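Local structure of Cap5O (Staphylococcus aureus, 3OJO) at residues I57-V65 with V164-E172; D223-K234 with G291-Y301. The protein oxidises UDP-N-acetyl-mannosamine with NAD as cofactor, as a dehydrogenase of capsular polysaccharide biosynthesis. All blocks are in the same frame, centred on the assembly; numbering follows the deposited sequence.

Overall arrangement
Contacts 1 and 2 share no helix or strand and lie on opposite sides of the chain's centre, with nearest atoms about 17 Å apart. Contact 1 belongs to the NAD-binding Rossmann domain. It is partly buried, mostly loops and helix starts, and one carboxylate accepts two backbone amides at the turn after the cofactor-binding residue Val164. Contact 2 belongs to the central domain. It is a buried crossing of helices 208-238 and 286-312, away from the NAD site and next to the second subunit. Side chains carry it: an Asp-Arg salt bridge with weak bonds, a lysine-serine bond, an asparagine knob and a lysine packed over a tyrosine face. It buries 659 Å², against 329 Å² in contact 1.

Contact 1: residues I57-V65 with V164-E172. With PDC (pyridine-2,6-dicarboxylic acid), chain K; NAD (nicotinamide-adenine-dinucleotide), chain J.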
loop_
_atom_site.group_PDB
_atom_site.type_symbol
_atom_site.label_atom_id
_atom_site.label_comp_id
_atom_site.label_asym_id
_atom_site.label_seq_id
_atom_site.Cartn_x
_atom_site.Cartn_y
_atom_site.Cartn_z
ATOM N N ILE B 57 -31.590 -15.566 -6.244
ATOM C CA ILE B 57 -30.295 -15.055 -6.722
ATOM C C ILE B 57 -29.878 -15.738 -8.043
ATOM O O ILE B 57 -30.444 -16.768 -8.429
ATOM C CB ILE B 57 -29.157 -15.082 -5.628
ATOM C CG1 ILE B 57 -28.696 -16.512 -5.271
ATOM C CG2 ILE B 57 -29.537 -14.295 -4.384
ATOM C CD1 ILE B 57 -27.243 -16.643 -4.966
ATOM N N GLU B 58 -28.910 -15.138 -8.732
ATOM C CA GLU B 58 -28.360 -15.630 -9.984
ATOM C C GLU B 58 -27.009 -16.297 -9.668
ATOM O O GLU B 58 -26.026 -15.623 -9.347
ATOM C CB GLU B 58 -28.300 -14.476 -11.028
ATOM C CG GLU B 58 -27.108 -14.401 -11.982
ATOM C CD GLU B 58 -27.299 -14.976 -13.375
ATOM O OE1 GLU B 58 -28.212 -14.509 -14.097
ATOM O OE2 GLU B 58 -26.497 -15.856 -13.766
ATOM N N GLU B 59 -27.012 -17.640 -9.641
ATOM C CA GLU B 59 -25.824 -18.449 -9.449
ATOM C C GLU B 59 -26.009 -19.783 -10.197
ATOM O O GLU B 59 -26.878 -20.571 -9.809
ATOM C CB GLU B 59 -25.508 -18.668 -7.951
ATOM C CG GLU B 59 -24.356 -19.636 -7.678
ATOM C CD GLU B 59 -22.929 -19.233 -8.019
ATOM O OE1 GLU B 59 -22.679 -18.046 -8.348
ATOM O OE2 GLU B 59 -22.046 -20.114 -7.900
ATOM N N PRO B 60 -25.174 -20.068 -11.235
ATOM C CA PRO B 60 -25.278 -21.354 -11.959
ATOM C C PRO B 60 -25.209 -22.571 -11.050
ATOM O O PRO B 60 -24.369 -22.636 -10.152
ATOM C CB PRO B 60 -24.027 -21.382 -12.828
ATOM C CG PRO B 60 -23.194 -20.205 -12.447
ATOM C CD PRO B 60 -24.116 -19.219 -11.816
ATOM N N GLY B 61 -26.050 -23.537 -11.336
ATOM C CA GLY B 61 -26.099 -24.792 -10.600
ATOM C C GLY B 61 -26.801 -24.779 -9.264
ATOM O O GLY B 61 -27.103 -25.848 -8.735
ATOM N N LEU B 62 -27.087 -23.582 -8.710
ATOM C CA LEU B 62 -27.717 -23.455 -7.392
ATOM C C LEU B 62 -29.169 -23.893 -7.379
ATOM O O LEU B 62 -29.586 -24.565 -6.429
ATOM C CB LEU B 62 -27.521 -22.049 -6.783
ATOM C CG LEU B 62 -27.791 -21.906 -5.273
ATOM C CD1 LEU B 62 -26.675 -22.530 -4.436
ATOM C CD2 LEU B 62 -28.001 -20.433 -4.874
ATOM N N GLN B 63 -29.926 -23.557 -8.437
ATOM C CA GLN B 63 -31.342 -23.933 -8.599
ATOM C C GLN B 63 -31.547 -25.441 -8.408
ATOM O O GLN B 63 -32.487 -25.846 -7.721
ATOM C CB GLN B 63 -31.850 -23.492 -9.984
ATOM C CG GLN B 63 -33.315 -23.811 -10.276
ATOM C CD GLN B 63 -34.283 -23.126 -9.346
ATOM O OE1 GLN B 63 -34.925 -23.775 -8.524
ATOM N NE2 GLN B 63 -34.412 -21.805 -9.466
ATOM N N GLU B 64 -30.627 -26.259 -8.982
ATOM C CA GLU B 64 -30.590 -27.718 -8.912
ATOM C C GLU B 64 -30.399 -28.192 -7.478
ATOM O O GLU B 64 -31.080 -29.115 -7.046
ATOM C CB GLU B 64 -29.396 -28.192 -9.745
ATOM C CG GLU B 64 -29.449 -29.617 -10.266
ATOM C CD GLU B 64 -28.452 -29.890 -11.377
ATOM O OE1 GLU B 64 -27.966 -28.919 -12.008
ATOM O OE2 GLU B 64 -28.140 -31.081 -11.602
ATOM N N VAL B 65 -29.470 -27.559 -6.740
ATOM C CA VAL B 65 -29.151 -27.883 -5.341
ATOM C C VAL B 65 -30.324 -27.488 -4.464
ATOM O O VAL B 65 -30.732 -28.275 -3.602
ATOM C CB VAL B 65 -27.824 -27.235 -4.862
ATOM C CG1 VAL B 65 -27.368 -27.846 -3.543
ATOM C CG2 VAL B 65 -26.728 -27.373 -5.913
ATOM N N VAL B 164 -18.172 -14.614 -0.735
ATOM C CA VAL B 164 -18.512 -15.602 -1.781
ATOM C C VAL B 164 -17.945 -15.242 -3.144
ATOM O O VAL B 164 -17.980 -14.070 -3.547
ATOM C CB VAL B 164 -20.031 -15.979 -1.875
ATOM C CG1 VAL B 164 -20.539 -16.617 -0.593
ATOM C CG2 VAL B 164 -20.911 -14.799 -2.297
ATOM N N LEU B 165 -17.462 -16.276 -3.860
ATOM C CA LEU B 165 -16.937 -16.183 -5.217
ATOM C C LEU B 165 -18.089 -16.501 -6.169
ATOM O O LEU B 165 -18.479 -17.673 -6.256
ATOM C CB LEU B 165 -15.802 -17.211 -5.430
ATOM C CG LEU B 165 -14.791 -16.943 -6.549
ATOM C CD1 LEU B 165 -13.444 -17.502 -6.178
ATOM C CD2 LEU B 165 -15.246 -17.540 -7.888
ATOM N N PRO B 166 -18.645 -15.509 -6.899
ATOM C CA PRO B 166 -19.735 -15.824 -7.845
ATOM C C PRO B 166 -19.296 -16.777 -8.966
ATOM O O PRO B 166 -18.166 -16.708 -9.451
ATOM C CB PRO B 166 -20.172 -14.460 -8.367
ATOM C CG PRO B 166 -19.626 -13.475 -7.361
ATOM C CD PRO B 166 -18.337 -14.070 -6.897
ATOM N N GLY B 167 -20.174 -17.727 -9.277
ATOM C CA GLY B 167 -19.944 -18.787 -10.251
ATOM C C GLY B 167 -19.417 -20.048 -9.599
ATOM O O GLY B 167 -19.608 -21.146 -10.133
ATOM N N LYS B 168 -18.809 -19.895 -8.405
ATOM C CA LYS B 168 -18.217 -20.981 -7.612
ATOM C C LYS B 168 -18.579 -20.861 -6.137
ATOM O O LYS B 168 -17.771 -21.270 -5.300
ATOM C CB LYS B 168 -16.667 -20.983 -7.762
ATOM C CG LYS B 168 -16.138 -21.273 -9.166
ATOM C CD LYS B 168 -16.379 -22.734 -9.576
ATOM C CE LYS B 168 -16.978 -22.886 -10.947
ATOM N NZ LYS B 168 -17.765 -24.145 -11.041
ATOM N N ILE B 169 -19.769 -20.296 -5.813
ATOM C CA ILE B 169 -20.224 -20.038 -4.426
ATOM C C ILE B 169 -20.156 -21.235 -3.501
ATOM O O ILE B 169 -19.506 -21.143 -2.456
ATOM C CB ILE B 169 -21.584 -19.273 -4.306
ATOM C CG1 ILE B 169 -21.473 -17.824 -4.843
ATOM C CG2 ILE B 169 -22.078 -19.273 -2.853
ATOM C CD1 ILE B 169 -22.841 -17.117 -5.125
ATOM N N LEU B 170 -20.836 -22.343 -3.866
ATOM C CA LEU B 170 -20.867 -23.553 -3.043
ATOM C C LEU B 170 -19.501 -24.173 -2.851
ATOM O O LEU B 170 -19.155 -24.507 -1.715
ATOM C CB LEU B 170 -21.885 -24.595 -3.538
ATOM C CG LEU B 170 -23.380 -24.214 -3.489
ATOM C CD1 LEU B 170 -24.249 -25.411 -3.846
ATOM C CD2 LEU B 170 -23.792 -23.609 -2.139
ATOM N N GLU B 171 -18.706 -24.295 -3.935
ATOM C CA GLU B 171 -17.345 -24.842 -3.810
ATOM C C GLU B 171 -16.517 -23.944 -2.907
ATOM O O GLU B 171 -15.953 -24.434 -1.925
ATOM C CB GLU B 171 -16.638 -25.158 -5.162
ATOM C CG GLU B 171 -17.181 -24.472 -6.408
ATOM C CD GLU B 171 -18.392 -25.089 -7.093
ATOM O OE1 GLU B 171 -18.306 -26.270 -7.502
ATOM O OE2 GLU B 171 -19.401 -24.368 -7.281
ATOM N N GLU B 172 -16.576 -22.614 -3.151
ATOM C CA GLU B 172 -15.898 -21.588 -2.353
ATOM C C GLU B 172 -16.276 -21.687 -0.855
ATOM O O GLU B 172 -15.414 -21.602 -0.021
ATOM C CB GLU B 172 -16.205 -20.209 -2.942
ATOM C CG GLU B 172 -15.672 -19.024 -2.157
ATOM C CD GLU B 172 -14.367 -18.429 -2.642
ATOM O OE1 GLU B 172 -13.594 -19.143 -3.321
ATOM O OE2 GLU B 172 -14.098 -17.253 -2.302
HETATM N N1 PDC K . -13.232 -11.274 -3.902
HETATM C C2 PDC K . -12.507 -12.187 -3.224
HETATM C C3 PDC K . -13.051 -13.402 -2.748
HETATM C C4 PDC K . -14.377 -13.671 -3.058
HETATM C C5 PDC K . -15.119 -12.697 -3.754
HETATM C C6 PDC K . -14.511 -11.507 -4.164
HETATM C C7 PDC K . -11.119 -11.906 -2.955
HETATM O O1 PDC K . -10.697 -10.816 -3.386
HETATM O O2 PDC K . -10.423 -12.876 -2.254
HETATM C C8 PDC K . -15.288 -10.502 -4.888
HETATM O O3 PDC K . -16.455 -10.650 -5.153
HETATM O O4 PDC K . -14.707 -9.385 -5.260
HETATM P PA NAD J . -27.824 -9.091 -0.406
HETATM O O1A NAD J . -28.409 -7.746 -0.581
HETATM O O2A NAD J . -27.731 -9.821 -1.688
HETATM O O5B NAD J . -28.739 -9.917 0.627
HETATM C C5B NAD J . -29.230 -9.342 1.809
HETATM C C4B NAD J . -30.592 -9.939 2.071
HETATM O O4B NAD J . -30.918 -9.776 3.435
HETATM C C3B NAD J . -31.704 -9.292 1.235
HETATM O O3B NAD J . -32.519 -10.312 0.668
HETATM C C2B NAD J . -32.522 -8.552 2.286
HETATM O O2B NAD J . -33.895 -8.447 1.966
HETATM C C1B NAD J . -32.281 -9.384 3.534
HETATM N N9A NAD J . -32.497 -8.589 4.752
HETATM C C8A NAD J . -32.138 -7.272 4.940
HETATM N N7A NAD J . -32.397 -6.930 6.222
HETATM C C5A NAD J . -32.924 -8.013 6.844
HETATM C C6A NAD J . -33.384 -8.205 8.148
HETATM N N6A NAD J . -33.320 -7.183 9.007
HETATM N N1A NAD J . -33.884 -9.451 8.518
HETATM C C2A NAD J . -33.914 -10.496 7.608
HETATM N N3A NAD J . -33.461 -10.298 6.318
HETATM C C4A NAD J . -32.974 -9.077 5.942
HETATM O O3 NAD J . -26.390 -8.936 0.330
HETATM P PN NAD J . -25.232 -10.047 0.272
HETATM O O1N NAD J . -24.485 -9.849 -0.995
HETATM O O2N NAD J . -25.800 -11.376 0.611
HETATM O O5D NAD J . -24.252 -9.585 1.431
HETATM C C5D NAD J . -24.732 -9.189 2.689
HETATM C C4D NAD J . -23.564 -8.582 3.460
HETATM O O4D NAD J . -22.532 -9.543 3.623
HETATM C C3D NAD J . -22.857 -7.442 2.727
HETATM O O3D NAD J . -23.527 -6.195 2.706
HETATM C C2D NAD J . -21.567 -7.401 3.507
HETATM O O2D NAD J . -21.845 -6.961 4.811
HETATM C C1D NAD J . -21.272 -8.886 3.642
HETATM N N1N NAD J . -20.388 -9.259 2.514
HETATM C C2N NAD J . -20.876 -9.784 1.339
HETATM C C3N NAD J . -19.993 -10.087 0.291
HETATM C C7N NAD J . -20.407 -11.037 -0.798
HETATM O O7N NAD J . -19.490 -12.048 -1.173
HETATM N N7N NAD J . -21.596 -10.893 -1.398
HETATM C C4N NAD J . -18.624 -9.820 0.435
HETATM C C5N NAD J . -18.139 -9.253 1.612
HETATM C C6N NAD J . -19.045 -8.965 2.636
HETATM O O HOH W 1 -21.964 -22.409 -6.809
#
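Glu59 OE2 is gripped by the backbone N of Ile169 and by a water. Ile169 N donates to Glu59 OE2 at 3.1 Å, and this donor stands above the carboxylate plane, 46° out of it. The other oxygen, Glu59 OE1, accepts from Gly167 N at 2.7 Å, through its syn lone pair and in a nearly straight bond (163°). The contact lies in the Rossmann-type NAD-binding domain. It joins the loop before helix 62-71 to the type II turn Leu165-Lys168 that leads into helix 169-175. Glu59 CG is anti to the backbone N (chi1 174°) and the chain bends at chi2, which brings the acid to the start of that helix. Lys168 is the N-cap residue, and the helix N-terminus would probably favour the negative charge. The water donates to Glu59 OE2 and accepts from Leu170 N, so it links the acid to the first turn.

Ile169 packs against the same acid. Its CD1 lies 3.4 Å from Glu59 OE1, and its side chain also touches Pro25 of helix 23-32. Farther along, Leu170 CD1 meets Leu62 CD1 at 3.8 Å, the two side chains crossing at about a right angle. Val65 reaches Leu170 tip to tip, CG2 to CD1. Met29 of helix 23-32 also touches Leu170, so three helices meet here.

The segment 164-172 begins in the cofactor site. Val164 also borders a bound pyridine-2,6-dicarboxylic acid, as does Glu172. The Val164 backbone N donates to the carboxamide oxygen O7N of NAD at 2.9 Å.

Contact 2: residues D223-K234 with G291-Y301; sequences DVNIALANELTK and GREINNSMPAY
Lys234 is extended beyond CG, and with CG beside the backbone N (chi1 -70°) it runs along Tyr301 to Ser297. Tyr301 CG is anti to its own N, which carries the ring to the lysine; chi2 turns one face to it. This is a helix-helix crossing in the central domain, between helices 208-238 and 286-312. The two axes approach to 8.4 Å at 55°.

Lys234 CG makes a CH-pi contact over that face, 4.0 Å from the centroid of the Tyr301 ring and offset toward the rim. Lys234 CE lies against Met298 SD, and Lys234 NZ donates to Ser297 OG at 2.8 Å. Ser297 OG in turn donates to Ile294 O, which fixes its hydroxyl between the two partners.

Asn295 is a knob among Asp223, Ile226, Ala227 and Asn230. Its ND2 donates to Asp223 O at 3.1 Å. Ala227 N reaches this oxygen from the opposite face of the carbonyl plane. Close packing follows beside it, with Ala227 CB 3.3 Å from Gly291 O.

Asp223 and Arg292 cross at about a right angle in a salt bridge whose two hydrogen bonds are weak. The stronger partner of Asp223 is Arg101, through OD1. Arg292 is bent at chi2 and chi3, and its NH1 donates to Asn296 OD1.

The second subunit covers one side. Ile294 touches Leu287 of that subunit. Glu231 OE1 accepts from Leu287 N, and OE2 from Ile288 N, both of that subunit. Within the crossing, Ile294 CD1 approaches Glu231 OE1 to 3.4 Å.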
loop_
_atom_site.group_PDB
_atom_site.type_symbol
_atom_site.label_atom_id
_atom_site.label_comp_id
_atom_site.label_asym_id
_atom_site.label_seq_id
_atom_site.Cartn_x
_atom_site.Cartn_y
_atom_site.Cartn_z
ATOM N N ASP B 223 -7.712 -0.002 -0.824
ATOM C CA ASP B 223 -8.226 1.328 -1.143
ATOM C C ASP B 223 -7.138 2.383 -1.193
ATOM O O ASP B 223 -7.105 3.163 -2.134
ATOM C CB ASP B 223 -9.374 1.726 -0.186
ATOM C CG ASP B 223 -10.210 2.907 -0.656
ATOM O OD1 ASP B 223 -11.020 2.729 -1.575
ATOM O OD2 ASP B 223 -10.064 3.998 -0.090
ATOM N N VAL B 224 -6.246 2.398 -0.185
ATOM C CA VAL B 224 -5.122 3.308 -0.052
ATOM C C VAL B 224 -4.148 3.105 -1.242
ATOM O O VAL B 224 -3.613 4.090 -1.794
ATOM C CB VAL B 224 -4.440 3.134 1.338
ATOM C CG1 VAL B 224 -3.111 3.902 1.406
ATOM C CG2 VAL B 224 -5.364 3.566 2.499
ATOM N N ASN B 225 -3.932 1.826 -1.640
ATOM C CA ASN B 225 -3.039 1.498 -2.745
ATOM C C ASN B 225 -3.603 1.877 -4.130
ATOM O O ASN B 225 -2.854 2.328 -5.012
ATOM C CB ASN B 225 -2.548 0.072 -2.650
ATOM C CG ASN B 225 -1.365 -0.023 -1.740
ATOM O OD1 ASN B 225 -1.486 -0.328 -0.556
ATOM N ND2 ASN B 225 -0.213 0.374 -2.238
ATOM N N ILE B 226 -4.928 1.759 -4.281
ATOM C CA ILE B 226 -5.632 2.170 -5.485
ATOM C C ILE B 226 -5.566 3.702 -5.560
ATOM O O ILE B 226 -5.263 4.228 -6.623
ATOM C CB ILE B 226 -7.068 1.595 -5.568
ATOM C CG1 ILE B 226 -7.011 0.061 -5.844
ATOM C CG2 ILE B 226 -7.881 2.331 -6.647
ATOM C CD1 ILE B 226 -8.445 -0.660 -5.851
ATOM N N ALA B 227 -5.779 4.404 -4.421
ATOM C CA ALA B 227 -5.658 5.870 -4.307
ATOM C C ALA B 227 -4.247 6.310 -4.750
ATOM O O ALA B 227 -4.114 7.268 -5.511
ATOM C CB ALA B 227 -5.915 6.304 -2.870
ATOM N N LEU B 228 -3.211 5.576 -4.317
ATOM C CA LEU B 228 -1.826 5.845 -4.709
ATOM C C LEU B 228 -1.628 5.784 -6.229
ATOM O O LEU B 228 -1.058 6.699 -6.807
ATOM C CB LEU B 228 -0.858 4.923 -3.952
ATOM C CG LEU B 228 0.636 5.026 -4.333
ATOM C CD1 LEU B 228 1.143 6.451 -4.199
ATOM C CD2 LEU B 228 1.444 4.110 -3.493
ATOM N N ALA B 229 -2.144 4.726 -6.860
ATOM C CA ALA B 229 -2.125 4.486 -8.298
ATOM C C ALA B 229 -2.850 5.606 -9.033
ATOM O O ALA B 229 -2.303 6.161 -9.983
ATOM C CB ALA B 229 -2.767 3.144 -8.600
ATOM N N ASN B 230 -4.048 5.979 -8.551
ATOM C CA ASN B 230 -4.878 7.039 -9.112
ATOM C C ASN B 230 -4.238 8.413 -8.999
ATOM O O ASN B 230 -4.315 9.203 -9.937
ATOM C CB ASN B 230 -6.265 7.015 -8.487
ATOM C CG ASN B 230 -7.165 5.907 -8.991
ATOM O OD1 ASN B 230 -8.075 5.450 -8.315
ATOM N ND2 ASN B 230 -7.022 5.531 -10.218
ATOM N N GLU B 231 -3.614 8.704 -7.859
ATOM C CA GLU B 231 -2.915 9.965 -7.636
ATOM C C GLU B 231 -1.699 10.069 -8.588
ATOM O O GLU B 231 -1.426 11.136 -9.159
ATOM C CB GLU B 231 -2.485 10.066 -6.166
ATOM C CG GLU B 231 -1.631 11.281 -5.857
ATOM C CD GLU B 231 -1.477 11.581 -4.385
ATOM O OE1 GLU B 231 -2.405 12.185 -3.803
ATOM O OE2 GLU B 231 -0.408 11.254 -3.822
ATOM N N LEU B 232 -1.007 8.950 -8.765
ATOM C CA LEU B 232 0.157 8.837 -9.631
ATOM C C LEU B 232 -0.211 9.039 -11.084
ATOM O O LEU B 232 0.545 9.680 -11.816
ATOM C CB LEU B 232 0.849 7.479 -9.400
ATOM C CG LEU B 232 1.806 7.416 -8.161
ATOM C CD1 LEU B 232 2.186 5.986 -7.800
ATOM C CD2 LEU B 232 3.031 8.318 -8.322
ATOM N N THR B 233 -1.388 8.513 -11.494
ATOM C CA THR B 233 -1.971 8.669 -12.834
ATOM C C THR B 233 -2.176 10.156 -13.159
ATOM O O THR B 233 -1.854 10.591 -14.263
ATOM C CB THR B 233 -3.291 7.882 -12.911
ATOM O OG1 THR B 233 -2.974 6.504 -12.844
ATOM C CG2 THR B 233 -4.056 8.142 -14.188
ATOM N N LYS B 234 -2.690 10.933 -12.180
ATOM C CA LYS B 234 -2.883 12.356 -12.373
ATOM C C LYS B 234 -1.540 13.086 -12.585
ATOM O O LYS B 234 -1.441 13.925 -13.477
ATOM C CB LYS B 234 -3.668 12.960 -11.207
ATOM C CG LYS B 234 -5.122 12.535 -11.167
ATOM C CD LYS B 234 -5.805 13.185 -9.985
ATOM C CE LYS B 234 -7.254 12.840 -9.863
ATOM N NZ LYS B 234 -7.813 13.280 -8.549
ATOM N N GLY B 291 -7.106 8.759 1.004
ATOM C CA GLY B 291 -7.274 7.690 0.029
ATOM C C GLY B 291 -8.672 7.647 -0.559
ATOM O O GLY B 291 -8.840 7.439 -1.752
ATOM N N ARG B 292 -9.672 7.850 0.291
ATOM C CA ARG B 292 -11.099 7.879 -0.030
ATOM C C ARG B 292 -11.431 9.127 -0.873
ATOM O O ARG B 292 -12.151 9.030 -1.873
ATOM C CB ARG B 292 -11.922 7.873 1.273
ATOM C CG ARG B 292 -12.098 6.494 1.907
ATOM C CD ARG B 292 -13.348 5.793 1.415
ATOM N NE ARG B 292 -13.161 5.159 0.102
ATOM C CZ ARG B 292 -13.709 5.585 -1.035
ATOM N NH1 ARG B 292 -14.512 6.643 -1.039
ATOM N NH2 ARG B 292 -13.458 4.958 -2.176
ATOM N N GLU B 293 -10.855 10.282 -0.484
ATOM C CA GLU B 293 -11.003 11.557 -1.184
ATOM C C GLU B 293 -10.506 11.446 -2.618
ATOM O O GLU B 293 -11.211 11.894 -3.530
ATOM C CB GLU B 293 -10.256 12.683 -0.451
ATOM C CG GLU B 293 -10.947 13.171 0.822
ATOM C CD GLU B 293 -10.153 14.050 1.781
ATOM O OE1 GLU B 293 -10.647 14.275 2.909
ATOM O OE2 GLU B 293 -9.052 14.521 1.409
ATOM N N ILE B 294 -9.309 10.809 -2.821
ATOM C CA ILE B 294 -8.683 10.587 -4.127
ATOM C C ILE B 294 -9.551 9.675 -4.961
ATOM O O ILE B 294 -9.862 10.018 -6.097
ATOM C CB ILE B 294 -7.188 10.123 -4.034
ATOM C CG1 ILE B 294 -6.307 11.195 -3.363
ATOM C CG2 ILE B 294 -6.611 9.774 -5.403
ATOM C CD1 ILE B 294 -5.170 10.642 -2.583
ATOM N N ASN B 295 -10.013 8.560 -4.376
ATOM C CA ASN B 295 -10.884 7.606 -5.063
ATOM C C ASN B 295 -12.244 8.179 -5.456
ATOM O O ASN B 295 -12.751 7.865 -6.544
ATOM C CB ASN B 295 -10.983 6.273 -4.319
ATOM C CG ASN B 295 -9.670 5.523 -4.277
ATOM O OD1 ASN B 295 -8.799 5.676 -5.137
ATOM N ND2 ASN B 295 -9.485 4.699 -3.269
ATOM N N ASN B 296 -12.785 9.071 -4.605
ATOM C CA ASN B 296 -14.049 9.771 -4.846
ATOM C C ASN B 296 -13.921 10.808 -5.966
ATOM O O ASN B 296 -14.920 11.114 -6.619
ATOM C CB ASN B 296 -14.540 10.470 -3.564
ATOM C CG ASN B 296 -15.129 9.553 -2.519
ATOM O OD1 ASN B 296 -15.555 8.418 -2.781
ATOM N ND2 ASN B 296 -15.147 10.023 -1.298
ATOM N N SER B 297 -12.710 11.365 -6.169
ATOM C CA SER B 297 -12.439 12.391 -7.177
ATOM C C SER B 297 -12.228 11.830 -8.595
ATOM O O SER B 297 -12.195 12.616 -9.547
ATOM C CB SER B 297 -11.229 13.224 -6.756
ATOM O OG SER B 297 -10.017 12.522 -7.009
ATOM N N MET B 298 -12.030 10.491 -8.737
ATOM C CA MET B 298 -11.799 9.852 -10.034
ATOM C C MET B 298 -12.964 9.967 -11.004
ATOM O O MET B 298 -12.716 10.387 -12.139
ATOM C CB MET B 298 -11.224 8.445 -9.936
ATOM C CG MET B 298 -9.867 8.396 -9.294
ATOM S SD MET B 298 -8.623 9.495 -10.017
ATOM C CE MET B 298 -8.341 8.675 -11.591
ATOM N N PRO B 299 -14.246 9.763 -10.586
ATOM C CA PRO B 299 -15.354 10.021 -11.526
ATOM C C PRO B 299 -15.288 11.406 -12.192
ATOM O O PRO B 299 -15.376 11.480 -13.417
ATOM C CB PRO B 299 -16.603 9.830 -10.648
ATOM C CG PRO B 299 -16.169 8.818 -9.643
ATOM C CD PRO B 299 -14.769 9.239 -9.300
ATOM N N ALA B 300 -15.045 12.478 -11.413
ATOM C CA ALA B 300 -14.926 13.853 -11.938
ATOM C C ALA B 300 -13.691 14.018 -12.857
ATOM O O ALA B 300 -13.771 14.738 -13.859
ATOM C CB ALA B 300 -14.879 14.855 -10.792
ATOM N N TYR B 301 -12.575 13.331 -12.526
ATOM C CA TYR B 301 -11.345 13.331 -13.322
ATOM C C TYR B 301 -11.605 12.697 -14.701
ATOM O O TYR B 301 -11.125 13.209 -15.713
ATOM C CB TYR B 301 -10.194 12.611 -12.565
ATOM C CG TYR B 301 -8.906 12.524 -13.352
ATOM C CD1 TYR B 301 -8.023 13.594 -13.397
ATOM C CD2 TYR B 301 -8.599 11.390 -14.104
ATOM C CE1 TYR B 301 -6.864 13.539 -14.164
ATOM C CE2 TYR B 301 -7.437 11.318 -14.861
ATOM C CZ TYR B 301 -6.573 12.395 -14.888
ATOM O OH TYR B 301 -5.436 12.313 -15.648
HETATM O O HOH W 2 -4.035 14.915 -15.278
#